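Local coordinates for protein alpha-glucosidase (Bacteroides thetaiotaomicron, PDB 5XFM) that hydrolyses beta-L-arabinopyranosides and alpha-galactosides as a bifunctional, calcium-binding enzyme of glycoside hydrolase family 97, at residues Trp166-Pro171 against Glu241-Gly246; Thr262-Asp267 against Val273-Pro278; Asn333-Asp336 against Gly340-Arg343; Ser365-Asp370 against Lys409-Arg414; His477-Asn482 against Thr557-Gly562. The protein carries 1 engineered substitution. All coordinates share one frame; numbering follows the deposited sequence.

Interaction 1. Residues Trp166-Pro171 against Glu241-Gly246; sequences WKRTKP and ENNGNG
Arg168 and Asn243 make the polar half of this contact between two loops of the N-terminal domain. Arg168 NH2 donates to Asn243 OD1 over 3.0 Å, with an N-H...O angle of 160°. The acceptor lies in the guanidinium plane, but the amide is turned 72° against it. The bend at chi3 (53°) turns the guanidinium edge to Asn243. Were Asn243 replaced by an alanine, NH2 would probably lose this acceptor and the guanidinium be freer to swing.

In the apolar half, Pro171, which follows a cis peptide bond, rests its CD and CG on the methylene CG of Glu241, with Pro171 CD 3.9 Å from Glu241 CG and the two side chains crossing at about a right angle. The Glu241 carboxylate is taken up elsewhere, by the backbone N atoms of Met238 and Asp408.

Water-mediated contact comes third: a water accepts from Asn242 N and lies 3.1 Å from Lys170 O. The contact thus combines one directed bond near the surface with a small buried hydrocarbon patch.

Interaction 2. Residues Thr262-Asp267 against Val273-Pro278; sequences TITVGD and VETTVP
Thr264 and Thr275 meet where an ST turn, made by Thr275, lies against strand 256-266 of the antiparallel sheet of the N-terminal domain, whose family belongs to the galactose mutarotase clan. The strand runs between strands 121-128 and 206-212. Ile263 and Val265 turn to the other face, where they touch residues of the opposing sheet, while Thr262 and Thr264 face the turn.

Thr264 illustrates how a branched side chain divides its work. From CB, which projects toward the turn, two branches leave. The methyl CG2, anti to the backbone N, packs 3.8 Å from Thr275 CB. The hydroxyl OG1, set anti to the carbonyl carbon by chi1 of -59°, comes to 3.3 Å from Thr275 OG1 and also faces Val277 CG1 at 3.8 Å. The polar ends have a common partner outside the contact, because both hydroxyls are hydrogen-bonded to Asp121 OD2. One carboxylate oxygen thus ties strand and turn together in a buried place.

Farther back along the strand the contact becomes purely apolar, with Thr262 CB against the same Val277 methyl, CG1, at 3.9 Å. That methyl is therefore lodged over two alternate threonines on the same side of the strand, Thr262 and Thr264. Its residue is held by the turn itself: Val277 N donates to Thr275 OG1 over 3.3 Å in an almost straight bond, 173° at the hydrogen.

Interaction 3. Residues Asn333-Asp336 against Gly340-Arg343; sequences NWWD and GHQR
In Trp335, chi1 of 68° places CG between the backbone N and the carbonyl carbon, swinging the indole toward the following helix; in His341, chi1 of -79° holds the imidazole beside its own backbone N, facing that indole. The result is an edge-to-face pair. Trp335 CH2 sits over one face of the histidine ring, displaced toward the rim, and is 3.8 Å from His341 NE2. The ring centroids are 4.9 Å apart and the planes are inclined at 51°, well short of a perpendicular T. Asp336 CB completes the apolar side at 3.9 Å from His341 CE1.

The two helices concerned, 335-338 and 341-353, follow strand 328-331 in the TIM-barrel domain, so the contact belongs to a beta-alpha connection folded back on itself. Its backbone bond links residues five apart in sequence: Gly340 N donates to Trp335 O over 2.8 Å, nearly along the C=O axis. Next to it, Gly340 CA makes a CA-H...O contact of 3.4 Å with Asp336 O. That same carbonyl accepts a hydrogen bond from a water 3.0 Å away, and the water in turn accepts from His341 N. With the backbone angles of Gly340, a beta carbon would run into the carbonyl O before it. Beyond the contact, His341 NE2 is hydrogen-bonded to Glu388 OE2, while Trp335 NE1 is held by Trp361 O.

Interaction 4. Residues Ser365-Asp370 against Lys409-Arg414; sequences SGYWND and KQETMR
Tyr367 and Glu411 join a loop after barrel strand 357-363 to the first turn of helix 410-425, two neighbouring beta-alpha connections of the TIM-barrel domain. The first shell is a single bond: Tyr367 OH donates to Glu411 OE2 over 2.7 Å. The side chains come from opposite directions, and the carboxylate oxygen lies in the plane of the phenol ring at its edge. The hydroxyl, however, meets OE2 from above the carboxylate plane, 36° out of it.

Reach explains the geometry on the helix side. Glu411 CG stands anti to the backbone N (chi1 177°) and the chain stays extended, pushing the carboxylate toward the loop. The N-terminal end of the helix would probably favour its negative charge. A leucine in place of Glu411 would probably leave the tyrosine hydroxyl without this acceptor and the phenol less well fixed at the surface.

In the second shell, Asn242 ND2 gives OE2 a weak hydrogen bond, bringing in the N-terminal domain. Behind the phenol stands Trp368, itself fixed by a hydrogen bond from NE1 to Phe404 O; its CE3 lies 3.7 Å above the plane of the Tyr367 ring, over the centre.

Interaction 5. Residues His477-Asn482 against Thr557-Gly562; sequences HPFIRN and TRFVDG
Phe479 and Phe559 form the dense part of this contact, which otherwise has little substance. Phe479 CE2 comes to 3.6 Å from Phe559 CE1, and Phe479 CZ lies 3.8 Å from Phe559 CE1. The centroids are 5.7 Å apart and the planes make 74°, an oblique meeting in which neither ring lies flat on the other. Phe479 is buried, its CG beside the backbone N (chi1 -60°), whereas Phe559, with CG anti to its own N (chi1 176°), brings its CE1 and CZ up to Phe479. Val273 of helix 270-274 touches both rings and fills in beside them.

Past CZ the contact thins to a single approach, 4.0 Å from Phe479 CZ to Gly562 C. A beta carbon at Gly562 would point at the ring and crowd CZ, so the missing side chain matters here. The looser side is that of the strand, whose touching residues are only partly covered: Asp561 turns away from the loop, though its N sits 3.9 Å above the centre of the Phe559 ring.

The two segments come from different units, loop 477-482 from the TIM-barrel domain and strand 556-563 from the C-terminal antiparallel sheet, of which it is an outermost strand within the chain. The strand turns a corner at Asp561, where Val560 and Asp561 both face Val569: a classic beta bulge.

Interactions 2 and 5 lie deepest, 11 Å apart between centres, and meet at helix 270-274: Phe559 N is hydrogen-bonded to Glu274 OE2 and Val273 packs on Phe479, so N-terminal, barrel and C-terminal units converge there. Their contacts are made mostly of methyls and rings, with interaction 2 adding buried hydroxyls. Interactions 1 and 4 form a second cluster nearer the surface, centres 8 Å apart, where Lys409 NZ collects carbonyls of segment 241-246. Each relies on one directed polar bond, guanidinium to neutral amide in the first, phenol to carboxylate in the second. Interaction 3 stands apart, 30 Å from the chain centre, and joins neighbours in sequence through backbone and aromatic contacts.

Interaction 1. Residues Trp166-Pro171 against Glu241-Gly246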
# COMPACT_ATOMS: atom_id res chain seq x y z
N TRP A 166 4.94 -16.07 -13.30
CA TRP A 166 6.37 -16.21 -13.56
C TRP A 166 7.08 -17.07 -12.51
O TRP A 166 7.10 -16.73 -11.32
CB TRP A 166 7.03 -14.83 -13.63
CG TRP A 166 8.51 -14.86 -13.83
CD1 TRP A 166 9.47 -14.50 -12.92
CD2 TRP A 166 9.21 -15.28 -15.01
NE1 TRP A 166 10.72 -14.66 -13.47
CE2 TRP A 166 10.59 -15.14 -14.75
CE3 TRP A 166 8.80 -15.75 -16.26
CZ2 TRP A 166 11.57 -15.46 -15.70
CZ3 TRP A 166 9.78 -16.07 -17.20
CH2 TRP A 166 11.14 -15.92 -16.91
N LYS A 167 7.62 -18.19 -12.96
CA LYS A 167 8.35 -19.14 -12.12
C LYS A 167 7.56 -19.57 -10.87
O LYS A 167 8.15 -19.79 -9.80
CB LYS A 167 9.69 -18.53 -11.71
CG LYS A 167 10.57 -18.11 -12.88
CD LYS A 167 11.01 -19.31 -13.70
CE LYS A 167 11.89 -18.89 -14.87
NZ LYS A 167 12.15 -20.03 -15.79
N ARG A 168 6.25 -19.72 -11.02
CA ARG A 168 5.37 -20.17 -9.93
C ARG A 168 5.43 -19.25 -8.71
O ARG A 168 5.28 -19.71 -7.58
CB ARG A 168 5.75 -21.61 -9.53
CG ARG A 168 5.63 -22.65 -10.65
CD ARG A 168 6.15 -24.03 -10.22
NE ARG A 168 5.58 -24.54 -8.97
CZ ARG A 168 4.47 -25.27 -8.90
NH1 ARG A 168 3.80 -25.59 -10.00
NH2 ARG A 168 4.03 -25.70 -7.72
N THR A 169 5.63 -17.95 -8.95
CA THR A 169 5.78 -16.99 -7.85
C THR A 169 4.49 -16.35 -7.32
O THR A 169 4.55 -15.57 -6.37
CB THR A 169 6.73 -15.84 -8.26
OG1 THR A 169 6.31 -15.31 -9.52
CG2 THR A 169 8.15 -16.35 -8.38
N LYS A 170 3.35 -16.64 -7.94
CA LYS A 170 2.09 -16.10 -7.44
C LYS A 170 1.58 -16.92 -6.25
O LYS A 170 1.89 -18.11 -6.14
CB LYS A 170 1.05 -16.05 -8.58
CG LYS A 170 1.12 -14.72 -9.33
CD LYS A 170 0.21 -14.63 -10.54
CE LYS A 170 0.43 -13.30 -11.25
NZ LYS A 170 -0.71 -12.85 -12.10
N PRO A 171 0.80 -16.29 -5.35
CA PRO A 171 0.29 -14.90 -5.39
C PRO A 171 1.35 -13.83 -5.15
O PRO A 171 2.30 -14.07 -4.41
CB PRO A 171 -0.75 -14.87 -4.27
CG PRO A 171 -1.06 -16.33 -3.97
CD PRO A 171 0.25 -17.02 -4.21
N GLU A 241 -0.29 -22.15 -1.17
CA GLU A 241 0.70 -21.07 -1.17
C GLU A 241 2.03 -21.57 -0.59
O GLU A 241 2.08 -22.62 0.05
CB GLU A 241 0.20 -19.86 -0.39
CG GLU A 241 -0.93 -19.09 -1.06
CD GLU A 241 -1.39 -17.87 -0.27
OE1 GLU A 241 -0.56 -16.95 -0.05
OE2 GLU A 241 -2.56 -17.84 0.15
N ASN A 242 3.11 -20.82 -0.84
CA ASN A 242 4.45 -21.20 -0.37
C ASN A 242 4.83 -22.59 -0.88
O ASN A 242 5.53 -23.34 -0.19
CB ASN A 242 4.52 -21.14 1.16
CG ASN A 242 5.93 -21.00 1.68
OD1 ASN A 242 6.78 -20.39 1.04
ND2 ASN A 242 6.18 -21.57 2.86
N ASN A 243 4.32 -22.93 -2.06
CA ASN A 243 4.48 -24.26 -2.66
C ASN A 243 3.97 -25.40 -1.76
O ASN A 243 4.42 -26.53 -1.87
CB ASN A 243 5.94 -24.50 -3.01
CG ASN A 243 6.11 -25.48 -4.15
OD1 ASN A 243 5.23 -25.61 -5.01
ND2 ASN A 243 7.23 -26.17 -4.17
N GLY A 244 3.02 -25.09 -0.88
CA GLY A 244 2.47 -26.09 0.02
C GLY A 244 3.25 -26.26 1.32
O GLY A 244 2.96 -27.18 2.09
N ASN A 245 4.23 -25.40 1.55
CA ASN A 245 4.99 -25.44 2.81
C ASN A 245 4.38 -24.55 3.88
O ASN A 245 3.94 -23.44 3.60
CB ASN A 245 6.44 -25.02 2.57
CG ASN A 245 7.08 -25.76 1.41
OD1 ASN A 245 7.31 -26.97 1.47
ND2 ASN A 245 7.35 -25.03 0.34
N GLY A 246 4.33 -25.05 5.11
CA GLY A 246 3.75 -24.29 6.21
C GLY A 246 2.24 -24.44 6.26
O GLY A 246 1.59 -24.58 5.23
O HOH W 1 2.69 -18.75 -3.20

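Interaction 2. Residues Thr262-Asp267 against Val273-Pro278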
# COMPACT_ATOMS: atom_id res chain seq x y z
N THR A 262 -9.97 -3.20 9.55
CA THR A 262 -10.20 -1.77 9.42
C THR A 262 -11.30 -1.41 8.43
O THR A 262 -11.39 -1.95 7.33
CB THR A 262 -8.91 -1.03 9.01
OG1 THR A 262 -8.59 -1.35 7.65
CG2 THR A 262 -7.74 -1.43 9.92
N ILE A 263 -12.14 -0.46 8.84
CA ILE A 263 -13.23 0.05 8.03
C ILE A 263 -13.17 1.57 7.93
O ILE A 263 -13.43 2.27 8.91
CB ILE A 263 -14.59 -0.35 8.60
CG1 ILE A 263 -14.62 -1.84 8.96
CG2 ILE A 263 -15.71 0.01 7.63
CD1 ILE A 263 -15.86 -2.25 9.73
N THR A 264 -12.79 2.09 6.77
CA THR A 264 -12.75 3.53 6.57
C THR A 264 -14.04 3.95 5.87
O THR A 264 -14.30 3.54 4.75
CB THR A 264 -11.54 3.95 5.72
OG1 THR A 264 -10.34 3.54 6.39
CG2 THR A 264 -11.51 5.45 5.50
N VAL A 265 -14.86 4.74 6.53
CA VAL A 265 -16.20 5.00 6.01
C VAL A 265 -16.46 6.50 5.96
O VAL A 265 -16.02 7.24 6.83
CB VAL A 265 -17.26 4.26 6.86
CG1 VAL A 265 -16.91 4.31 8.32
CG2 VAL A 265 -18.67 4.80 6.60
N GLY A 266 -17.16 6.95 4.93
CA GLY A 266 -17.55 8.35 4.86
C GLY A 266 -18.66 8.60 3.87
O GLY A 266 -19.06 7.69 3.15
N ASP A 267 -19.18 9.82 3.83
CA ASP A 267 -20.15 10.18 2.81
C ASP A 267 -19.43 10.72 1.58
O ASP A 267 -20.05 10.98 0.56
CB ASP A 267 -21.15 11.21 3.34
CG ASP A 267 -20.47 12.43 3.93
OD1 ASP A 267 -19.23 12.42 4.09
OD2 ASP A 267 -21.18 13.43 4.20
N VAL A 273 -9.19 8.74 1.15
CA VAL A 273 -7.87 9.12 0.69
C VAL A 273 -6.96 9.55 1.84
O VAL A 273 -5.76 9.24 1.84
CB VAL A 273 -7.98 10.26 -0.35
CG1 VAL A 273 -6.63 10.88 -0.64
CG2 VAL A 273 -8.64 9.72 -1.63
N GLU A 274 -7.54 10.19 2.86
CA GLU A 274 -6.75 10.79 3.94
C GLU A 274 -6.63 9.94 5.20
O GLU A 274 -6.06 10.39 6.19
CB GLU A 274 -7.35 12.15 4.32
CG GLU A 274 -7.17 13.22 3.27
CD GLU A 274 -7.81 14.54 3.67
OE1 GLU A 274 -8.15 14.71 4.86
OE2 GLU A 274 -7.94 15.42 2.79
N THR A 275 -7.16 8.72 5.16
CA THR A 275 -7.16 7.84 6.33
C THR A 275 -5.75 7.49 6.82
O THR A 275 -4.83 7.31 6.02
CB THR A 275 -7.93 6.53 6.06
OG1 THR A 275 -8.01 5.77 7.27
CG2 THR A 275 -7.22 5.69 4.99
N THR A 276 -5.60 7.41 8.14
CA THR A 276 -4.35 6.97 8.74
C THR A 276 -4.53 5.74 9.62
O THR A 276 -3.63 5.36 10.37
CB THR A 276 -3.70 8.10 9.57
OG1 THR A 276 -4.63 8.60 10.53
CG2 THR A 276 -3.26 9.24 8.67
N VAL A 277 -5.68 5.08 9.50
CA VAL A 277 -5.96 3.94 10.36
C VAL A 277 -4.95 2.77 10.25
O VAL A 277 -4.76 2.06 11.24
CB VAL A 277 -7.42 3.41 10.14
CG1 VAL A 277 -7.57 2.65 8.84
CG2 VAL A 277 -7.87 2.56 11.33
N PRO A 278 -4.25 2.58 9.10
CA PRO A 278 -3.23 1.52 9.20
C PRO A 278 -2.15 1.80 10.25
O PRO A 278 -1.52 0.87 10.74
CB PRO A 278 -2.60 1.51 7.79
CG PRO A 278 -3.63 2.09 6.91
CD PRO A 278 -4.37 3.09 7.72

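Interaction 3. Residues Asn333-Asp336 against Gly340-Arg343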
# COMPACT_ATOMS: atom_id res chain seq x y z
N ASN A 333 18.12 -7.53 -10.60
CA ASN A 333 18.46 -8.95 -10.65
C ASN A 333 19.63 -9.32 -11.57
O ASN A 333 19.96 -8.56 -12.48
CB ASN A 333 17.23 -9.76 -11.08
CG ASN A 333 16.67 -9.31 -12.42
OD1 ASN A 333 17.33 -8.63 -13.20
ND2 ASN A 333 15.44 -9.72 -12.70
N TRP A 334 20.23 -10.48 -11.31
CA TRP A 334 21.39 -11.07 -12.00
C TRP A 334 22.76 -10.48 -11.64
O TRP A 334 23.78 -10.96 -12.15
CB TRP A 334 21.25 -11.00 -13.53
CG TRP A 334 20.08 -11.74 -14.09
CD1 TRP A 334 18.99 -11.20 -14.71
CD2 TRP A 334 19.87 -13.16 -14.07
NE1 TRP A 334 18.13 -12.19 -15.09
CE2 TRP A 334 18.64 -13.40 -14.70
CE3 TRP A 334 20.61 -14.24 -13.58
CZ2 TRP A 334 18.12 -14.69 -14.86
CZ3 TRP A 334 20.09 -15.52 -13.73
CH2 TRP A 334 18.86 -15.73 -14.37
N TRP A 335 22.81 -9.46 -10.79
CA TRP A 335 24.08 -8.76 -10.57
C TRP A 335 25.17 -9.63 -9.93
O TRP A 335 26.36 -9.45 -10.21
CB TRP A 335 23.88 -7.50 -9.71
CG TRP A 335 23.49 -7.74 -8.28
CD1 TRP A 335 22.23 -7.67 -7.75
CD2 TRP A 335 24.37 -8.05 -7.18
NE1 TRP A 335 22.27 -7.94 -6.40
CE2 TRP A 335 23.57 -8.17 -6.03
CE3 TRP A 335 25.75 -8.24 -7.06
CZ2 TRP A 335 24.10 -8.47 -4.78
CZ3 TRP A 335 26.28 -8.55 -5.82
CH2 TRP A 335 25.45 -8.66 -4.70
N ASP A 336 24.77 -10.59 -9.10
CA ASP A 336 25.76 -11.40 -8.40
C ASP A 336 26.50 -12.33 -9.35
O ASP A 336 27.61 -12.76 -9.07
CB ASP A 336 25.10 -12.23 -7.31
CG ASP A 336 24.18 -13.29 -7.87
OD1 ASP A 336 23.31 -12.92 -8.69
OD2 ASP A 336 24.34 -14.48 -7.53
N GLY A 340 29.19 -9.60 -10.07
CA GLY A 340 29.90 -10.25 -8.99
C GLY A 340 30.06 -9.40 -7.75
O GLY A 340 30.07 -8.17 -7.82
N HIS A 341 30.22 -10.07 -6.61
CA HIS A 341 30.37 -9.41 -5.31
C HIS A 341 31.64 -8.58 -5.28
O HIS A 341 31.68 -7.52 -4.64
CB HIS A 341 30.40 -10.44 -4.17
CG HIS A 341 29.04 -10.94 -3.77
ND1 HIS A 341 28.30 -11.79 -4.56
CD2 HIS A 341 28.31 -10.74 -2.65
CE1 HIS A 341 27.16 -12.08 -3.95
NE2 HIS A 341 27.14 -11.45 -2.79
N GLN A 342 32.68 -9.06 -5.95
CA GLN A 342 34.01 -8.44 -5.89
C GLN A 342 34.06 -7.08 -6.56
O GLN A 342 34.56 -6.12 -5.99
CB GLN A 342 35.04 -9.35 -6.55
CG GLN A 342 35.32 -10.63 -5.82
CD GLN A 342 35.33 -11.81 -6.76
OE1 GLN A 342 34.81 -11.74 -7.88
NE2 GLN A 342 35.91 -12.92 -6.32
N ARG A 343 33.51 -6.99 -7.77
CA ARG A 343 33.52 -5.73 -8.51
C ARG A 343 32.47 -4.77 -7.99
O ARG A 343 32.53 -3.55 -8.24
CB ARG A 343 33.30 -5.95 -10.01
CG ARG A 343 34.36 -6.79 -10.68
CD ARG A 343 34.37 -6.50 -12.16
NE ARG A 343 34.78 -5.12 -12.38
CZ ARG A 343 34.66 -4.45 -13.52
NH1 ARG A 343 34.09 -5.03 -14.58
NH2 ARG A 343 35.08 -3.19 -13.61
O HOH W 2 29.15 -12.98 -6.55

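Interaction 4. Residues Ser365-Asp370 against Lys409-Arg414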
# COMPACT_ATOMS: atom_id res chain seq x y z
N SER A 365 13.79 -15.74 -2.16
CA SER A 365 13.49 -17.14 -2.43
C SER A 365 14.65 -18.09 -2.22
O SER A 365 15.77 -17.89 -2.72
CB SER A 365 12.93 -17.29 -3.85
OG SER A 365 13.92 -17.01 -4.83
N GLY A 366 14.35 -19.11 -1.43
CA GLY A 366 15.18 -20.27 -1.28
C GLY A 366 14.44 -21.51 -1.73
O GLY A 366 14.92 -22.21 -2.62
N TYR A 367 13.29 -21.81 -1.14
CA TYR A 367 12.73 -23.15 -1.29
C TYR A 367 11.27 -23.30 -1.74
O TYR A 367 10.72 -24.40 -1.65
CB TYR A 367 12.91 -23.91 0.04
CG TYR A 367 12.20 -23.29 1.22
CD1 TYR A 367 10.84 -23.50 1.43
CD2 TYR A 367 12.88 -22.50 2.14
CE1 TYR A 367 10.18 -22.93 2.50
CE2 TYR A 367 12.23 -21.94 3.22
CZ TYR A 367 10.87 -22.16 3.39
OH TYR A 367 10.21 -21.60 4.46
N TRP A 368 10.65 -22.26 -2.28
CA TRP A 368 9.22 -22.39 -2.58
C TRP A 368 8.83 -22.13 -4.04
O TRP A 368 7.67 -22.32 -4.42
CB TRP A 368 8.40 -21.46 -1.67
CG TRP A 368 8.86 -20.04 -1.71
CD1 TRP A 368 8.45 -19.07 -2.59
CD2 TRP A 368 9.80 -19.41 -0.83
NE1 TRP A 368 9.08 -17.89 -2.32
CE2 TRP A 368 9.92 -18.07 -1.24
CE3 TRP A 368 10.56 -19.85 0.26
CZ2 TRP A 368 10.76 -17.16 -0.60
CZ3 TRP A 368 11.39 -18.96 0.89
CH2 TRP A 368 11.48 -17.62 0.47
N ASN A 369 9.79 -21.70 -4.86
CA ASN A 369 9.50 -21.41 -6.26
C ASN A 369 10.64 -21.81 -7.21
O ASN A 369 11.62 -22.42 -6.79
CB ASN A 369 9.16 -19.92 -6.44
CG ASN A 369 10.31 -19.00 -6.03
OD1 ASN A 369 11.49 -19.28 -6.29
ND2 ASN A 369 9.96 -17.88 -5.42
N ASP A 370 10.53 -21.38 -8.46
CA ASP A 370 11.51 -21.73 -9.50
C ASP A 370 12.34 -20.55 -9.99
O ASP A 370 12.80 -20.53 -11.12
CB ASP A 370 10.83 -22.37 -10.71
CG ASP A 370 10.24 -23.73 -10.40
OD1 ASP A 370 10.84 -24.48 -9.60
OD2 ASP A 370 9.18 -24.05 -10.97
N LYS A 409 1.10 -16.91 4.22
CA LYS A 409 1.21 -17.76 5.40
C LYS A 409 2.10 -17.12 6.47
O LYS A 409 3.04 -16.38 6.15
CB LYS A 409 1.73 -19.13 5.02
CG LYS A 409 0.71 -19.98 4.28
CD LYS A 409 1.31 -21.32 3.87
CE LYS A 409 0.24 -22.27 3.35
NZ LYS A 409 0.85 -23.46 2.71
N GLN A 410 1.81 -17.46 7.72
CA GLN A 410 2.52 -16.91 8.87
C GLN A 410 4.04 -17.15 8.77
O GLN A 410 4.83 -16.33 9.22
CB GLN A 410 1.94 -17.51 10.17
CG GLN A 410 2.71 -17.14 11.44
CD GLN A 410 1.97 -17.48 12.72
OE1 GLN A 410 1.23 -18.46 12.79
NE2 GLN A 410 2.21 -16.69 13.76
N GLU A 411 4.43 -18.28 8.19
CA GLU A 411 5.83 -18.61 7.87
C GLU A 411 6.51 -17.51 7.01
O GLU A 411 7.69 -17.15 7.21
CB GLU A 411 5.86 -19.97 7.16
CG GLU A 411 7.20 -20.45 6.68
CD GLU A 411 7.18 -21.95 6.40
OE1 GLU A 411 6.62 -22.70 7.22
OE2 GLU A 411 7.73 -22.37 5.35
N THR A 412 5.74 -16.98 6.07
CA THR A 412 6.23 -15.94 5.20
C THR A 412 6.30 -14.62 5.96
O THR A 412 7.24 -13.84 5.78
CB THR A 412 5.35 -15.79 3.94
OG1 THR A 412 5.05 -17.08 3.42
CG2 THR A 412 6.07 -14.97 2.87
N MET A 413 5.30 -14.37 6.80
CA MET A 413 5.32 -13.20 7.69
C MET A 413 6.58 -13.21 8.54
O MET A 413 7.26 -12.18 8.71
CB MET A 413 4.07 -13.17 8.59
CG MET A 413 2.75 -13.11 7.84
SD MET A 413 2.65 -11.69 6.73
CE MET A 413 2.79 -12.53 5.15
N ARG A 414 6.89 -14.40 9.08
CA ARG A 414 8.10 -14.60 9.86
C ARG A 414 9.31 -14.19 9.04
O ARG A 414 10.19 -13.47 9.54
CB ARG A 414 8.23 -16.06 10.30
CG ARG A 414 7.32 -16.44 11.46
CD ARG A 414 7.41 -17.93 11.78
NE ARG A 414 6.44 -18.32 12.80
CZ ARG A 414 5.57 -19.33 12.67
NH1 ARG A 414 5.55 -20.05 11.56
NH2 ARG A 414 4.73 -19.61 13.65

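Interaction 5. Residues His477-Asn482 against Thr557-Gly562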
# COMPACT_ATOMS: atom_id res chain seq x y z
N HIS A 477 -5.26 4.07 -7.56
CA HIS A 477 -4.33 3.89 -6.43
C HIS A 477 -4.44 4.84 -5.23
O HIS A 477 -4.36 4.37 -4.09
CB HIS A 477 -2.90 3.96 -6.97
CG HIS A 477 -2.59 2.87 -7.95
ND1 HIS A 477 -3.14 1.61 -7.85
CD2 HIS A 477 -1.84 2.87 -9.07
CE1 HIS A 477 -2.72 0.87 -8.86
NE2 HIS A 477 -1.93 1.61 -9.62
N PRO A 478 -4.64 6.15 -5.45
CA PRO A 478 -4.74 7.00 -4.26
C PRO A 478 -5.97 6.70 -3.40
O PRO A 478 -5.97 7.05 -2.22
CB PRO A 478 -4.81 8.42 -4.84
CG PRO A 478 -5.08 8.25 -6.29
CD PRO A 478 -4.49 6.95 -6.68
N PHE A 479 -6.99 6.08 -3.98
CA PHE A 479 -8.20 5.71 -3.26
C PHE A 479 -8.10 4.33 -2.59
O PHE A 479 -8.84 4.04 -1.64
CB PHE A 479 -9.42 5.72 -4.19
CG PHE A 479 -9.71 7.06 -4.83
CD1 PHE A 479 -9.33 7.32 -6.14
CD2 PHE A 479 -10.39 8.05 -4.13
CE1 PHE A 479 -9.61 8.55 -6.73
CE2 PHE A 479 -10.67 9.27 -4.71
CZ PHE A 479 -10.28 9.52 -6.01
N ILE A 480 -7.22 3.48 -3.10
CA ILE A 480 -7.20 2.07 -2.68
C ILE A 480 -5.80 1.57 -2.27
O ILE A 480 -5.42 1.67 -1.10
CB ILE A 480 -7.77 1.15 -3.79
CG1 ILE A 480 -9.15 1.66 -4.23
CG2 ILE A 480 -7.89 -0.29 -3.31
CD1 ILE A 480 -9.79 0.87 -5.34
N ARG A 481 -5.02 1.04 -3.21
CA ARG A 481 -3.77 0.37 -2.84
C ARG A 481 -2.83 1.28 -2.05
O ARG A 481 -2.29 0.87 -1.02
CB ARG A 481 -3.04 -0.15 -4.09
CG ARG A 481 -1.56 -0.50 -3.87
CD ARG A 481 -1.34 -1.60 -2.83
NE ARG A 481 0.09 -1.87 -2.66
CZ ARG A 481 0.90 -1.16 -1.89
NH1 ARG A 481 0.43 -0.16 -1.17
NH2 ARG A 481 2.19 -1.47 -1.83
N ASN A 482 -2.63 2.50 -2.53
CA ASN A 482 -1.62 3.38 -1.98
C ASN A 482 -2.09 4.14 -0.72
O ASN A 482 -1.27 4.63 0.06
CB ASN A 482 -1.16 4.34 -3.09
CG ASN A 482 0.15 5.04 -2.76
OD1 ASN A 482 0.41 6.14 -3.24
ND2 ASN A 482 0.98 4.39 -1.95
N THR A 557 -1.32 15.60 3.36
CA THR A 557 -1.98 15.25 2.11
C THR A 557 -3.45 15.66 2.18
O THR A 557 -4.15 15.31 3.12
CB THR A 557 -1.88 13.75 1.80
OG1 THR A 557 -0.50 13.40 1.57
CG2 THR A 557 -2.70 13.38 0.57
N ARG A 558 -3.91 16.39 1.17
CA ARG A 558 -5.30 16.81 1.15
C ARG A 558 -5.97 16.38 -0.16
O ARG A 558 -5.47 16.66 -1.25
CB ARG A 558 -5.41 18.32 1.36
CG ARG A 558 -4.87 18.76 2.73
CD ARG A 558 -5.82 19.69 3.49
NE ARG A 558 -5.83 21.06 3.01
CZ ARG A 558 -5.11 22.05 3.54
NH1 ARG A 558 -4.31 21.82 4.58
NH2 ARG A 558 -5.19 23.27 3.04
N PHE A 559 -7.09 15.68 -0.03
CA PHE A 559 -7.90 15.30 -1.18
C PHE A 559 -8.70 16.50 -1.66
O PHE A 559 -9.41 17.14 -0.89
CB PHE A 559 -8.83 14.13 -0.82
CG PHE A 559 -9.77 13.74 -1.93
CD1 PHE A 559 -9.29 13.15 -3.09
CD2 PHE A 559 -11.14 13.94 -1.80
CE1 PHE A 559 -10.16 12.77 -4.11
CE2 PHE A 559 -12.02 13.57 -2.81
CZ PHE A 559 -11.53 12.99 -3.97
N VAL A 560 -8.55 16.82 -2.94
CA VAL A 560 -9.20 17.98 -3.53
C VAL A 560 -10.43 17.58 -4.32
O VAL A 560 -11.52 18.12 -4.10
CB VAL A 560 -8.23 18.74 -4.45
CG1 VAL A 560 -8.87 20.02 -4.97
CG2 VAL A 560 -6.93 19.06 -3.71
N ASP A 561 -10.27 16.63 -5.23
CA ASP A 561 -11.40 16.15 -6.02
C ASP A 561 -11.07 14.83 -6.69
O ASP A 561 -9.91 14.43 -6.69
CB ASP A 561 -11.81 17.19 -7.07
CG ASP A 561 -13.19 16.91 -7.66
OD1 ASP A 561 -14.02 16.31 -6.95
OD2 ASP A 561 -13.43 17.30 -8.82
N GLY A 562 -12.07 14.16 -7.24
CA GLY A 562 -11.82 12.93 -7.97
C GLY A 562 -12.89 11.86 -7.89
O GLY A 562 -13.86 11.96 -7.14